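Local coordinates for beta-xylosidase (Uncultured organism, PDB 4MLG), which probably hydrolyses beta-1,4-linked xylo-oligosaccharides to release xylose, as a five-bladed beta-propeller enzyme of glycosyl hydrolase family 43, at residues W226-N231 with L308-D313; C138-K143 with G232-S237. All blocks are in the same frame, centred on the assembly; numbering follows the deposited sequence.

How the interactions relate
Interactions 1 and 2 lie with their centres about 11 Å apart and share one beta hairpin of the propeller, whose strand 223-230 serves interaction 1 and whose returning strand 233-239 serves interaction 2. Probable backbone hydrogen bonds tie the two arms, Trp226 O to Ser237 N and His228 O to Tyr235 N, each at 2.9 Å. From this hairpin, interaction 1 reaches the loop after strand 302-308, and interaction 2 reaches the end of strand 138-141. Tyr229 bridges outward to interaction 2, its hydroxyl bonded to Lys143 NZ. Neither contact touches the calcium ion at the site of Asp85 and His274: it lies about 12 Å from the His228 side chain and about 11 Å from that of Trp140.

Interaction 1: W226-N231 with L308-D313; sequences WMHYYN and LKYNPD
A blade-to-blade seam of the five-bladed beta-propeller is closed here by two tyrosines, Tyr230 of segment 226-231 and Tyr310 in the loop that follows strand 302-308. Their rings form a face-to-face stack, with centroids 3.8 Å apart and planes only 9° from parallel. The rings are slipped against each other: Tyr310 CD2, a rim atom, lies over the centre of the Tyr230 ring, 3.6 Å above its plane. The closest pair of atoms is Tyr230 CE2 and Tyr310 CG, at 3.5 Å. The two phenols run in opposite directions: Tyr230 OH lies 3.7 Å from Tyr310 CB, while Tyr310 OH projects back past Tyr230 CB to the imidazole of His228. With its CG anti to the backbone N (chi1 164°), Tyr230 extends its ring away from the strand and across the phenol of Tyr310. Asn231 CB lies over the opposite face of the Tyr230 ring, toward its rim. Two residues before Tyr230, His228 NE2 comes within 2.9 Å of Tyr310 OH, meeting that ring at its edge. Trp284, from strand 283-290, packs edge-to-face with Tyr310, and the ring of Tyr235 lies nearly parallel to that of His228. With an alanine in place of Tyr230, one face of the Tyr310 ring is likely to lose its stacking partner, and a gap to open at the seam. The chemistry is thus mainly flat aromatic packing, with a polar approach at the phenol end that places Tyr310 OH beside a buried histidine.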
ATOM      1  N   TRP A 226     -23.258   2.421   4.855  1.00 51.09           N
ATOM      2  CA  TRP A 226     -24.222   1.325   4.839  1.00 51.32           C
ATOM      3  C   TRP A 226     -25.294   1.560   3.779  1.00 53.13           C
ATOM      4  O   TRP A 226     -25.691   2.696   3.530  1.00 54.13           O
ATOM      5  CB  TRP A 226     -24.865   1.131   6.214  1.00 48.95           C
ATOM      6  CG  TRP A 226     -25.733  -0.089   6.288  1.00 48.32           C
ATOM      7  CD1 TRP A 226     -27.084  -0.147   6.109  1.00 50.00           C
ATOM      8  CD2 TRP A 226     -25.306  -1.431   6.549  1.00 47.91           C
ATOM      9  NE1 TRP A 226     -27.526  -1.442   6.247  1.00 50.41           N
ATOM     10  CE2 TRP A 226     -26.453  -2.250   6.518  1.00 49.11           C
ATOM     11  CE3 TRP A 226     -24.064  -2.022   6.808  1.00 47.23           C
ATOM     12  CZ2 TRP A 226     -26.395  -3.625   6.735  1.00 48.95           C
ATOM     13  CZ3 TRP A 226     -24.009  -3.387   7.025  1.00 47.94           C
ATOM     14  CH2 TRP A 226     -25.168  -4.173   6.987  1.00 49.10           C
ATOM     15  N   MET A 227     -25.759   0.477   3.162  1.00 53.99           N
ATOM     16  CA  MET A 227     -26.734   0.564   2.081  1.00 55.22           C
ATOM     17  C   MET A 227     -27.819  -0.492   2.241  1.00 56.49           C
ATOM     18  O   MET A 227     -27.520  -1.671   2.430  1.00 57.08           O
ATOM     19  CB  MET A 227     -26.039   0.376   0.732  1.00 55.51           C
ATOM     20  CG  MET A 227     -26.972   0.441  -0.467  1.00 57.45           C
ATOM     21  SD  MET A 227     -27.466   2.126  -0.878  1.00 58.06           S
ATOM     22  CE  MET A 227     -25.885   2.834  -1.332  1.00 45.46           C
ATOM     23  N   HIS A 228     -29.077  -0.069   2.167  1.00 56.82           N
ATOM     24  CA  HIS A 228     -30.190  -1.013   2.165  1.00 58.33           C
ATOM     25  C   HIS A 228     -31.302  -0.577   1.213  1.00 61.20           C
ATOM     26  O   HIS A 228     -31.240   0.501   0.621  1.00 61.92           O
ATOM     27  CB  HIS A 228     -30.727  -1.257   3.581  1.00 57.64           C
ATOM     28  CG  HIS A 228     -31.590  -0.153   4.110  1.00 57.12           C
ATOM     29  ND1 HIS A 228     -31.101   0.855   4.913  1.00 56.03           N
ATOM     30  CD2 HIS A 228     -32.914   0.089   3.970  1.00 58.74           C
ATOM     31  CE1 HIS A 228     -32.085   1.674   5.237  1.00 57.10           C
ATOM     32  NE2 HIS A 228     -33.195   1.233   4.675  1.00 58.66           N
ATOM     33  N   TYR A 229     -32.317  -1.422   1.072  1.00 63.02           N
ATOM     34  CA  TYR A 229     -33.349  -1.217   0.063  1.00 65.11           C
ATOM     35  C   TYR A 229     -34.743  -1.389   0.659  1.00 66.89           C
ATOM     36  O   TYR A 229     -35.063  -2.442   1.212  1.00 68.61           O
ATOM     37  CB  TYR A 229     -33.138  -2.206  -1.083  1.00 65.54           C
ATOM     38  CG  TYR A 229     -33.909  -1.899  -2.345  1.00 67.63           C
ATOM     39  CD1 TYR A 229     -33.494  -0.892  -3.208  1.00 67.84           C
ATOM     40  CD2 TYR A 229     -35.036  -2.633  -2.689  1.00 69.96           C
ATOM     41  CE1 TYR A 229     -34.190  -0.616  -4.369  1.00 69.98           C
ATOM     42  CE2 TYR A 229     -35.738  -2.363  -3.847  1.00 72.31           C
ATOM     43  CZ  TYR A 229     -35.311  -1.355  -4.684  1.00 72.81           C
ATOM     44  OH  TYR A 229     -36.007  -1.085  -5.839  1.00 75.83           O
ATOM     45  N   TYR A 230     -35.564  -0.351   0.543  1.00 66.46           N
ATOM     46  CA  TYR A 230     -36.918  -0.380   1.088  1.00 66.67           C
ATOM     47  C   TYR A 230     -37.913   0.353   0.194  1.00 66.97           C
ATOM     48  O   TYR A 230     -37.690   1.503  -0.189  1.00 66.18           O
ATOM     49  CB  TYR A 230     -36.942   0.211   2.502  1.00 65.66           C
ATOM     50  CG  TYR A 230     -38.325   0.576   2.999  1.00 66.33           C
ATOM     51  CD1 TYR A 230     -39.187  -0.395   3.493  1.00 67.48           C
ATOM     52  CD2 TYR A 230     -38.764   1.895   2.982  1.00 66.21           C
ATOM     53  CE1 TYR A 230     -40.452  -0.062   3.948  1.00 68.61           C
ATOM     54  CE2 TYR A 230     -40.023   2.236   3.434  1.00 67.83           C
ATOM     55  CZ  TYR A 230     -40.863   1.254   3.917  1.00 68.58           C
ATOM     56  OH  TYR A 230     -42.118   1.594   4.370  1.00 69.81           O
ATOM     57  N   ASN A 231     -39.008  -0.331  -0.128  1.00 68.75           N
ATOM     58  CA  ASN A 231     -40.097   0.238  -0.919  1.00 71.91           C
ATOM     59  C   ASN A 231     -39.643   0.796  -2.267  1.00 71.69           C
ATOM     60  O   ASN A 231     -40.062   1.880  -2.673  1.00 71.49           O
ATOM     61  CB  ASN A 231     -40.839   1.312  -0.117  1.00 73.75           C
ATOM     62  CG  ASN A 231     -42.294   1.440  -0.520  1.00 77.35           C
ATOM     63  OD1 ASN A 231     -42.694   0.996  -1.598  1.00 79.32           O
ATOM     64  ND2 ASN A 231     -43.097   2.049   0.344  1.00 77.95           N
ATOM     65  N   LEU A 308     -36.503   0.367  14.036  1.00 60.53           N
ATOM     66  CA  LEU A 308     -36.538   1.450  13.062  1.00 58.91           C
ATOM     67  C   LEU A 308     -37.870   1.454  12.317  1.00 58.53           C
ATOM     68  O   LEU A 308     -38.348   0.408  11.879  1.00 58.52           O
ATOM     69  CB  LEU A 308     -35.378   1.315  12.075  1.00 57.68           C
ATOM     70  CG  LEU A 308     -35.156   2.482  11.112  1.00 58.24           C
ATOM     71  CD1 LEU A 308     -33.716   2.957  11.187  1.00 57.83           C
ATOM     72  CD2 LEU A 308     -35.515   2.087   9.689  1.00 58.61           C
ATOM     73  N   LYS A 309     -38.467   2.633  12.178  1.00 64.99           N
ATOM     74  CA  LYS A 309     -39.769   2.752  11.533  1.00 67.89           C
ATOM     75  C   LYS A 309     -39.760   3.796  10.422  1.00 69.22           C
ATOM     76  O   LYS A 309     -39.070   4.812  10.517  1.00 69.39           O
ATOM     77  CB  LYS A 309     -40.850   3.084  12.564  1.00 70.54           C
ATOM     78  CG  LYS A 309     -41.077   1.988  13.593  1.00 71.08           C
ATOM     79  CD  LYS A 309     -42.140   2.387  14.601  1.00 75.36           C
ATOM     80  CE  LYS A 309     -42.384   1.279  15.612  1.00 75.84           C
ATOM     81  NZ  LYS A 309     -43.389   1.677  16.637  1.00 80.04           N
ATOM     82  N   TYR A 310     -40.529   3.539   9.370  1.00 70.28           N
ATOM     83  CA  TYR A 310     -40.588   4.442   8.228  1.00 71.40           C
ATOM     84  C   TYR A 310     -41.891   5.230   8.196  1.00 74.55           C
ATOM     85  O   TYR A 310     -42.924   4.768   8.683  1.00 75.77           O
ATOM     86  CB  TYR A 310     -40.444   3.667   6.916  1.00 71.11           C
ATOM     87  CG  TYR A 310     -39.144   2.911   6.762  1.00 67.84           C
ATOM     88  CD1 TYR A 310     -38.005   3.539   6.275  1.00 66.22           C
ATOM     89  CD2 TYR A 310     -39.060   1.564   7.090  1.00 67.21           C
ATOM     90  CE1 TYR A 310     -36.817   2.849   6.127  1.00 64.27           C
ATOM     91  CE2 TYR A 310     -37.877   0.867   6.946  1.00 65.61           C
ATOM     92  CZ  TYR A 310     -36.759   1.512   6.464  1.00 64.30           C
ATOM     93  OH  TYR A 310     -35.580   0.817   6.322  1.00 62.77           O
ATOM     94  N   ASN A 311     -41.829   6.423   7.618  1.00 75.42           N
ATOM     95  CA  ASN A 311     -43.025   7.201   7.336  1.00 77.94           C
ATOM     96  C   ASN A 311     -43.517   6.867   5.935  1.00 78.77           C
ATOM     97  O   ASN A 311     -42.716   6.525   5.065  1.00 76.76           O
ATOM     98  CB  ASN A 311     -42.731   8.695   7.466  1.00 78.44           C
ATOM     99  CG  ASN A 311     -42.459   9.111   8.897  1.00 78.20           C
ATOM    100  OD1 ASN A 311     -43.143   8.672   9.822  1.00 78.70           O
ATOM    101  ND2 ASN A 311     -41.452   9.955   9.087  1.00 77.62           N
ATOM    102  N   PRO A 312     -44.839   6.953   5.712  1.00 83.23           N
ATOM    103  CA  PRO A 312     -45.454   6.614   4.422  1.00 85.84           C
ATOM    104  C   PRO A 312     -44.827   7.330   3.222  1.00 88.08           C
ATOM    105  O   PRO A 312     -44.935   6.832   2.101  1.00 89.04           O
ATOM    106  CB  PRO A 312     -46.905   7.061   4.607  1.00 88.74           C
ATOM    107  CG  PRO A 312     -47.146   6.915   6.065  1.00 88.61           C
ATOM    108  CD  PRO A 312     -45.853   7.298   6.726  1.00 85.82           C
ATOM    109  N   ASP A 313     -44.179   8.469   3.450  1.00 89.71           N
ATOM    110  CA  ASP A 313     -43.524   9.194   2.365  1.00 92.06           C
ATOM    111  C   ASP A 313     -42.109   8.675   2.102  1.00 89.12           C
ATOM    112  O   ASP A 313     -41.384   9.222   1.271  1.00 89.78           O
ATOM    113  CB  ASP A 313     -43.501  10.702   2.644  1.00 96.48           C
ATOM    114  CG  ASP A 313     -42.481  11.088   3.698  1.00 96.94           C
ATOM    115  OD1 ASP A 313     -42.334  10.347   4.691  1.00 96.62           O
ATOM    116  OD2 ASP A 313     -41.823  12.137   3.530  1.00 97.36           O
TER

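Interaction 2: C138-K143 with G232-S237; sequences CIWPDK and GKYYFS
Tyr234 overlaps Asp142 through the edge of its phenol, the OH and CE1 both lying against one carboxylate oxygen. The hydroxyl donates a hydrogen bond to Asp142 OD1, at 2.5 Å, and that same oxygen is 3.1 Å from Tyr234 CE1. With CG anti to the backbone N (chi1 -167°), Asp142 carries its carboxylate across to the phenol. Carboxylate and ring are almost coplanar, 9° apart, although the two side chains cross at about a right angle. Trp140 NE1 supplies a second donor to Asp142 OD1, 3.2 Å away, approaching on the anti side of the carboxylate, 29° out of its plane. Asp142 OD1 thus accepts one O-H (Tyr234) and one N-H (Trp140), while Asp142 OD2 is held by the backbone N of Asp144. In the beta-propeller this joins adjacent blades: strand 138-141 and the turn after it meet strand 233-239 through side chains, the nearest CA atoms, those of Asp142 and Tyr234, being 9.9 Å apart. An inverse gamma turn centred on Pro141 separates the indole from the carboxylate. Trp140 NE1 also lies near the plane of the Tyr234 ring, 3.6 Å from its CE1, though the aromatic systems are inclined obliquely. Lys143, extended beyond CG, passes the phenol with CE 3.6 Å from Tyr234 OH, and its NZ carries on to bond the hydroxyl of Tyr229, whose own ring packs edge-to-face with Tyr234.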
ATOM      1  N   CYS A 138     -18.644  -1.787   3.254  1.00 52.21           N
ATOM      2  CA  CYS A 138     -20.012  -2.285   3.308  1.00 49.57           C
ATOM      3  C   CYS A 138     -20.310  -3.026   2.011  1.00 48.90           C
ATOM      4  O   CYS A 138     -20.160  -2.468   0.926  1.00 47.84           O
ATOM      5  CB  CYS A 138     -20.993  -1.127   3.486  1.00 47.61           C
ATOM      6  SG  CYS A 138     -22.720  -1.546   3.147  1.00 81.08           S
ATOM      7  N   ILE A 139     -20.724  -4.284   2.115  1.00 48.46           N
ATOM      8  CA  ILE A 139     -20.973  -5.086   0.923  1.00 50.22           C
ATOM      9  C   ILE A 139     -22.464  -5.237   0.650  1.00 51.90           C
ATOM     10  O   ILE A 139     -23.195  -5.827   1.445  1.00 52.32           O
ATOM     11  CB  ILE A 139     -20.330  -6.476   1.026  1.00 51.53           C
ATOM     12  CG1 ILE A 139     -18.936  -6.370   1.643  1.00 50.17           C
ATOM     13  CG2 ILE A 139     -20.264  -7.122  -0.348  1.00 52.72           C
ATOM     14  CD1 ILE A 139     -17.963  -5.559   0.816  1.00 49.24           C
ATOM     15  N   TRP A 140     -22.901  -4.707  -0.489  1.00 51.77           N
ATOM     16  CA  TRP A 140     -24.321  -4.659  -0.820  1.00 53.22           C
ATOM     17  C   TRP A 140     -24.701  -5.557  -1.997  1.00 54.73           C
ATOM     18  O   TRP A 140     -24.283  -5.317  -3.131  1.00 55.04           O
ATOM     19  CB  TRP A 140     -24.741  -3.215  -1.098  1.00 53.45           C
ATOM     20  CG  TRP A 140     -26.103  -3.089  -1.696  1.00 54.94           C
ATOM     21  CD1 TRP A 140     -26.411  -2.618  -2.939  1.00 56.60           C
ATOM     22  CD2 TRP A 140     -27.346  -3.446  -1.081  1.00 57.09           C
ATOM     23  NE1 TRP A 140     -27.771  -2.654  -3.134  1.00 59.50           N
ATOM     24  CE2 TRP A 140     -28.367  -3.160  -2.008  1.00 59.51           C
ATOM     25  CE3 TRP A 140     -27.694  -3.977   0.165  1.00 57.73           C
ATOM     26  CZ2 TRP A 140     -29.714  -3.389  -1.729  1.00 60.56           C
ATOM     27  CZ3 TRP A 140     -29.031  -4.204   0.440  1.00 59.38           C
ATOM     28  CH2 TRP A 140     -30.025  -3.910  -0.502  1.00 60.51           C
ATOM     29  N   PRO A 141     -25.498  -6.601  -1.724  1.00 55.63           N
ATOM     30  CA  PRO A 141     -26.025  -7.488  -2.767  1.00 57.16           C
ATOM     31  C   PRO A 141     -27.170  -6.816  -3.517  1.00 58.83           C
ATOM     32  O   PRO A 141     -28.330  -6.974  -3.133  1.00 58.70           O
ATOM     33  CB  PRO A 141     -26.557  -8.691  -1.975  1.00 57.61           C
ATOM     34  CG  PRO A 141     -25.987  -8.549  -0.587  1.00 56.44           C
ATOM     35  CD  PRO A 141     -25.839  -7.081  -0.376  1.00 55.72           C
ATOM     36  N   ASP A 142     -26.843  -6.077  -4.571  1.00 60.80           N
ATOM     37  CA  ASP A 142     -27.841  -5.330  -5.327  1.00 65.02           C
ATOM     38  C   ASP A 142     -28.767  -6.256  -6.113  1.00 67.03           C
ATOM     39  O   ASP A 142     -28.444  -7.419  -6.354  1.00 67.41           O
ATOM     40  CB  ASP A 142     -27.159  -4.339  -6.271  1.00 68.06           C
ATOM     41  CG  ASP A 142     -28.125  -3.327  -6.856  1.00 72.36           C
ATOM     42  OD1 ASP A 142     -28.260  -2.231  -6.272  1.00 72.97           O
ATOM     43  OD2 ASP A 142     -28.751  -3.626  -7.895  1.00 74.41           O
ATOM     44  N   LYS A 143     -29.917  -5.722  -6.512  1.00 67.96           N
ATOM     45  CA  LYS A 143     -30.918  -6.485  -7.247  1.00 68.16           C
ATOM     46  C   LYS A 143     -30.470  -6.854  -8.662  1.00 67.24           C
ATOM     47  O   LYS A 143     -31.068  -7.724  -9.295  1.00 67.37           O
ATOM     48  CB  LYS A 143     -32.235  -5.708  -7.303  1.00 68.25           C
ATOM     49  CG  LYS A 143     -32.098  -4.309  -7.885  1.00 67.84           C
ATOM     50  CD  LYS A 143     -33.442  -3.600  -7.932  1.00 69.98           C
ATOM     51  CE  LYS A 143     -33.317  -2.205  -8.528  1.00 70.29           C
ATOM     52  NZ  LYS A 143     -34.635  -1.512  -8.607  1.00 72.25           N
ATOM     53  N   GLY A 232     -38.783   0.050  -2.951  1.00 71.92           N
ATOM     54  CA  GLY A 232     -38.296   0.447  -4.259  1.00 72.32           C
ATOM     55  C   GLY A 232     -37.387   1.661  -4.230  1.00 71.22           C
ATOM     56  O   GLY A 232     -37.329   2.421  -5.196  1.00 72.61           O
ATOM     57  N   LYS A 233     -36.670   1.844  -3.128  1.00 70.26           N
ATOM     58  CA  LYS A 233     -35.782   2.993  -2.986  1.00 69.21           C
ATOM     59  C   LYS A 233     -34.495   2.612  -2.256  1.00 64.21           C
ATOM     60  O   LYS A 233     -34.503   1.756  -1.372  1.00 61.61           O
ATOM     61  CB  LYS A 233     -36.498   4.127  -2.248  1.00 71.76           C
ATOM     62  CG  LYS A 233     -35.968   5.514  -2.570  1.00 73.75           C
ATOM     63  CD  LYS A 233     -36.660   6.579  -1.734  1.00 76.05           C
ATOM     64  CE  LYS A 233     -38.171   6.520  -1.892  1.00 79.34           C
ATOM     65  NZ  LYS A 233     -38.859   7.528  -1.037  1.00 79.84           N
ATOM     66  N   TYR A 234     -33.390   3.247  -2.636  1.00 63.89           N
ATOM     67  CA  TYR A 234     -32.103   2.999  -1.991  1.00 63.80           C
ATOM     68  C   TYR A 234     -31.897   3.920  -0.792  1.00 63.60           C
ATOM     69  O   TYR A 234     -32.310   5.080  -0.809  1.00 63.97           O
ATOM     70  CB  TYR A 234     -30.952   3.179  -2.985  1.00 63.48           C
ATOM     71  CG  TYR A 234     -30.804   2.051  -3.981  1.00 65.36           C
ATOM     72  CD1 TYR A 234     -29.902   1.020  -3.759  1.00 65.30           C
ATOM     73  CD2 TYR A 234     -31.559   2.022  -5.146  1.00 67.62           C
ATOM     74  CE1 TYR A 234     -29.758  -0.012  -4.668  1.00 66.77           C
ATOM     75  CE2 TYR A 234     -31.423   0.993  -6.060  1.00 68.35           C
ATOM     76  CZ  TYR A 234     -30.521  -0.020  -5.817  1.00 67.76           C
ATOM     77  OH  TYR A 234     -30.381  -1.046  -6.723  1.00 68.19           O
ATOM     78  N   TYR A 235     -31.257   3.398   0.248  1.00 62.52           N
ATOM     79  CA  TYR A 235     -30.970   4.187   1.438  1.00 62.36           C
ATOM     80  C   TYR A 235     -29.502   4.070   1.829  1.00 60.42           C
ATOM     81  O   TYR A 235     -29.075   3.045   2.359  1.00 61.11           O
ATOM     82  CB  TYR A 235     -31.851   3.745   2.608  1.00 64.63           C
ATOM     83  CG  TYR A 235     -33.317   4.091   2.461  1.00 68.60           C
ATOM     84  CD1 TYR A 235     -33.826   5.276   2.976  1.00 69.91           C
ATOM     85  CD2 TYR A 235     -34.195   3.227   1.816  1.00 70.62           C
ATOM     86  CE1 TYR A 235     -35.167   5.595   2.848  1.00 72.13           C
ATOM     87  CE2 TYR A 235     -35.536   3.538   1.683  1.00 72.76           C
ATOM     88  CZ  TYR A 235     -36.015   4.722   2.200  1.00 73.86           C
ATOM     89  OH  TYR A 235     -37.349   5.033   2.068  1.00 76.84           O
ATOM     90  N   PHE A 236     -28.733   5.120   1.565  1.00 58.28           N
ATOM     91  CA  PHE A 236     -27.337   5.153   1.976  1.00 55.64           C
ATOM     92  C   PHE A 236     -27.188   5.919   3.283  1.00 54.81           C
ATOM     93  O   PHE A 236     -27.290   7.146   3.311  1.00 55.77           O
ATOM     94  CB  PHE A 236     -26.463   5.783   0.891  1.00 55.13           C
ATOM     95  CG  PHE A 236     -25.008   5.867   1.261  1.00 53.73           C
ATOM     96  CD1 PHE A 236     -24.191   4.751   1.167  1.00 53.14           C
ATOM     97  CD2 PHE A 236     -24.459   7.060   1.706  1.00 53.34           C
ATOM     98  CE1 PHE A 236     -22.850   4.822   1.509  1.00 52.33           C
ATOM     99  CE2 PHE A 236     -23.120   7.140   2.050  1.00 52.84           C
ATOM    100  CZ  PHE A 236     -22.314   6.019   1.950  1.00 52.62           C
ATOM    101  N   SER A 237     -26.953   5.187   4.365  1.00 53.47           N
ATOM    102  CA  SER A 237     -26.762   5.799   5.672  1.00 53.31           C
ATOM    103  C   SER A 237     -25.286   5.793   6.058  1.00 55.43           C
ATOM    104  O   SER A 237     -24.498   5.013   5.518  1.00 56.49           O
ATOM    105  CB  SER A 237     -27.604   5.084   6.728  1.00 51.78           C
ATOM    106  OG  SER A 237     -27.308   3.699   6.768  1.00 50.23           O
TER